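PDB 3GAZ: alcohol dehydrogenase superfamily protein, which probably acts as an NADP-dependent oxidoreductase of the medium-chain alcohol dehydrogenase superfamily, though its substrate is not established. Local coordinates for residues V82-V87 with V111-L116. Numbering follows the deposited sequence.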
ATOM      1  N   VAL A  82       1.655  11.140 -20.934  1.00 33.42           N
ATOM      2  CA  VAL A  82       0.713  12.024 -20.250  1.00 32.11           C
ATOM      3  C   VAL A  82       0.424  13.252 -21.106  1.00 32.27           C
ATOM      4  O   VAL A  82       1.339  13.975 -21.490  1.00 31.77           O
ATOM      5  CB  VAL A  82       1.259  12.493 -18.884  1.00 32.63           C
ATOM      6  CG1 VAL A  82       0.345  13.564 -18.295  1.00 31.70           C
ATOM      7  CG2 VAL A  82       1.357  11.315 -17.933  1.00 31.55           C
ATOM      8  N   ASP A  83      -0.850  13.486 -21.401  1.00 32.68           N
ATOM      9  CA  ASP A  83      -1.239  14.631 -22.221  1.00 34.38           C
ATOM     10  C   ASP A  83      -2.332  15.476 -21.566  1.00 33.42           C
ATOM     11  O   ASP A  83      -2.756  16.491 -22.119  1.00 33.69           O
ATOM     12  CB  ASP A  83      -1.721  14.153 -23.597  1.00 35.79           C
ATOM     13  CG  ASP A  83      -2.917  13.223 -23.507  1.00 38.54           C
ATOM     14  OD1 ASP A  83      -3.904  13.580 -22.828  1.00 40.81           O
ATOM     15  OD2 ASP A  83      -2.877  12.134 -24.119  1.00 41.40           O
ATOM     16  N   SER A  84      -2.785  15.057 -20.390  1.00 31.45           N
ATOM     17  CA  SER A  84      -3.833  15.780 -19.679  1.00 28.62           C
ATOM     18  C   SER A  84      -3.308  16.983 -18.894  1.00 26.77           C
ATOM     19  O   SER A  84      -4.081  17.852 -18.496  1.00 26.09           O
ATOM     20  CB  SER A  84      -4.573  14.828 -18.737  1.00 28.71           C
ATOM     21  OG  SER A  84      -3.665  14.145 -17.892  1.00 29.79           O
ATOM     22  N   PHE A  85      -1.998  17.034 -18.669  1.00 23.91           N
ATOM     23  CA  PHE A  85      -1.401  18.145 -17.933  1.00 22.45           C
ATOM     24  C   PHE A  85      -0.049  18.552 -18.505  1.00 23.16           C
ATOM     25  O   PHE A  85       0.693  17.719 -19.024  1.00 21.40           O
ATOM     26  CB  PHE A  85      -1.237  17.774 -16.456  1.00 22.09           C
ATOM     27  CG  PHE A  85      -2.539  17.627 -15.721  1.00 21.50           C
ATOM     28  CD1 PHE A  85      -3.318  18.744 -15.431  1.00 21.72           C
ATOM     29  CD2 PHE A  85      -2.999  16.373 -15.343  1.00 20.39           C
ATOM     30  CE1 PHE A  85      -4.540  18.610 -14.778  1.00 21.92           C
ATOM     31  CE2 PHE A  85      -4.221  16.229 -14.689  1.00 20.29           C
ATOM     32  CZ  PHE A  85      -4.992  17.350 -14.405  1.00 18.44           C
ATOM     33  N   ARG A  86       0.255  19.844 -18.413  1.00 23.51           N
ATOM     34  CA  ARG A  86       1.519  20.388 -18.897  1.00 24.78           C
ATOM     35  C   ARG A  86       2.247  21.026 -17.729  1.00 23.78           C
ATOM     36  O   ARG A  86       1.639  21.360 -16.711  1.00 21.82           O
ATOM     37  CB  ARG A  86       1.293  21.469 -19.960  1.00 26.09           C
ATOM     38  CG  ARG A  86       0.783  20.981 -21.302  1.00 31.61           C
ATOM     39  CD  ARG A  86       0.698  22.143 -22.287  1.00 34.95           C
ATOM     40  NE  ARG A  86       2.011  22.731 -22.557  1.00 39.02           N
ATOM     41  CZ  ARG A  86       2.215  23.811 -23.310  1.00 41.09           C
ATOM     42  NH1 ARG A  86       1.191  24.435 -23.875  1.00 41.24           N
ATOM     43  NH2 ARG A  86       3.446  24.265 -23.504  1.00 39.56           N
ATOM     44  N   VAL A  87       3.553  21.204 -17.880  1.00 23.15           N
ATOM     45  CA  VAL A  87       4.346  21.834 -16.838  1.00 22.09           C
ATOM     46  C   VAL A  87       3.777  23.229 -16.597  1.00 21.43           C
ATOM     47  O   VAL A  87       3.542  23.983 -17.544  1.00 19.67           O
ATOM     48  CB  VAL A  87       5.821  21.942 -17.265  1.00 22.63           C
ATOM     49  CG1 VAL A  87       6.599  22.789 -16.271  1.00 25.11           C
ATOM     50  CG2 VAL A  87       6.422  20.555 -17.360  1.00 21.85           C
ATOM     51  N   VAL A 111       2.403  11.745  -8.964  1.00 18.07           N
ATOM     52  CA  VAL A 111       1.011  11.305  -8.940  1.00 19.36           C
ATOM     53  C   VAL A 111       0.426  10.884 -10.281  1.00 19.03           C
ATOM     54  O   VAL A 111       0.692  11.506 -11.311  1.00 17.60           O
ATOM     55  CB  VAL A 111       0.110  12.430  -8.382  1.00 20.76           C
ATOM     56  CG1 VAL A 111      -1.333  11.949  -8.273  1.00 23.50           C
ATOM     57  CG2 VAL A 111       0.637  12.893  -7.036  1.00 20.68           C
ATOM     58  N   ASP A 112      -0.395   9.834 -10.246  1.00 18.13           N
ATOM     59  CA  ASP A 112      -1.066   9.331 -11.440  1.00 18.23           C
ATOM     60  C   ASP A 112      -1.982  10.460 -11.906  1.00 17.30           C
ATOM     61  O   ASP A 112      -2.836  10.924 -11.144  1.00 16.27           O
ATOM     62  CB  ASP A 112      -1.897   8.093 -11.092  1.00 18.70           C
ATOM     63  CG  ASP A 112      -2.543   7.454 -12.311  1.00 21.73           C
ATOM     64  OD1 ASP A 112      -3.260   8.154 -13.060  1.00 19.19           O
ATOM     65  OD2 ASP A 112      -2.337   6.237 -12.514  1.00 23.42           O
ATOM     66  N   ALA A 113      -1.803  10.891 -13.152  1.00 16.11           N
ATOM     67  CA  ALA A 113      -2.576  11.990 -13.723  1.00 18.34           C
ATOM     68  C   ALA A 113      -4.087  11.871 -13.532  1.00 17.15           C
ATOM     69  O   ALA A 113      -4.776  12.876 -13.364  1.00 18.27           O
ATOM     70  CB  ALA A 113      -2.251  12.134 -15.213  1.00 18.52           C
ATOM     71  N   ARG A 114      -4.595  10.646 -13.549  1.00 18.73           N
ATOM     72  CA  ARG A 114      -6.029  10.405 -13.397  1.00 19.26           C
ATOM     73  C   ARG A 114      -6.617  10.882 -12.071  1.00 18.35           C
ATOM     74  O   ARG A 114      -7.820  11.142 -11.978  1.00 17.88           O
ATOM     75  CB  ARG A 114      -6.319   8.918 -13.576  1.00 19.71           C
ATOM     76  CG  ARG A 114      -6.061   8.409 -14.989  1.00 21.75           C
ATOM     77  CD  ARG A 114      -6.233   6.905 -15.062  1.00 21.65           C
ATOM     78  NE  ARG A 114      -5.137   6.202 -14.403  1.00 23.69           N
ATOM     79  CZ  ARG A 114      -5.042   4.880 -14.315  1.00 23.35           C
ATOM     80  NH1 ARG A 114      -5.985   4.108 -14.841  1.00 24.35           N
ATOM     81  NH2 ARG A 114      -3.997   4.328 -13.713  1.00 23.45           N
ATOM     82  N   LEU A 115      -5.772  10.990 -11.051  1.00 16.87           N
ATOM     83  CA  LEU A 115      -6.207  11.427  -9.730  1.00 17.07           C
ATOM     84  C   LEU A 115      -6.279  12.949  -9.609  1.00 19.28           C
ATOM     85  O   LEU A 115      -6.854  13.477  -8.652  1.00 19.68           O
ATOM     86  CB  LEU A 115      -5.246  10.899  -8.664  1.00 16.77           C
ATOM     87  CG  LEU A 115      -5.160   9.384  -8.456  1.00 18.31           C
ATOM     88  CD1 LEU A 115      -4.060   9.065  -7.445  1.00 15.53           C
ATOM     89  CD2 LEU A 115      -6.502   8.858  -7.976  1.00 13.20           C
ATOM     90  N   LEU A 116      -5.701  13.646 -10.580  1.00 18.69           N
ATOM     91  CA  LEU A 116      -5.662  15.102 -10.564  1.00 16.83           C
ATOM     92  C   LEU A 116      -6.676  15.823 -11.435  1.00 16.51           C
ATOM     93  O   LEU A 116      -7.199  15.274 -12.404  1.00 13.46           O
ATOM     94  CB  LEU A 116      -4.264  15.577 -10.959  1.00 17.71           C
ATOM     95  CG  LEU A 116      -3.131  15.222  -9.995  1.00 17.85           C
ATOM     96  CD1 LEU A 116      -1.799  15.526 -10.647  1.00 15.48           C
ATOM     97  CD2 LEU A 116      -3.303  16.001  -8.696  1.00 15.91           C
TER
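Phe85 lays the edge of its ring against Ala113 and Leu116. Two backbone oxygens meet that edge in the plane of the ring: Phe85 CE2 is 3.6 Å from Ala113 O, and Phe85 CZ is 3.6 Å from Leu116 O. The aromatic C-H edge carries slight positive charge, so both approaches are probably mildly attractive. Next to them Phe85 CE2 packs on Leu116 CB at 3.8 Å. CG stands anti to the carbonyl carbon of Phe85 (chi1 -68°), which turns the ring toward Ala113 and Leu116. With an alanine in place of Phe85, a gap is likely to open beside Leu116, and both carbonyl oxygens would lose their aromatic edge.

Ala113 fills the middle of the contact with one methyl. Ser84 OG touches Ala113 CB at 3.6 Å, and Val82 CG1 lies farther off, 4.3 Å from the same carbon. Val91 of strand 90-94 touches both Phe85 and Leu116, while Val35 of strand 34-39 touches Val82 and Leu116.

The turn that presents Ala113 is fixed from its far side. Asp112 OD1 accepts from Arg114 N at 2.9 Å through its anti lone pair, an Asx turn. Arg114 also grips the carboxylate of Asp112 side-on: its NE bonds to OD1, and its NH2 forms a salt bridge with Asp112 OD2 at 2.8 Å. Leu116 N bonds to Ala113 O, so that oxygen serves the turn as well as the ring edge. The contact packs the loop between strands 70-78 and 90-94 against the short 3-10 turn after strand 108-112, within the GroES-like domain of the medium-chain dehydrogenase fold.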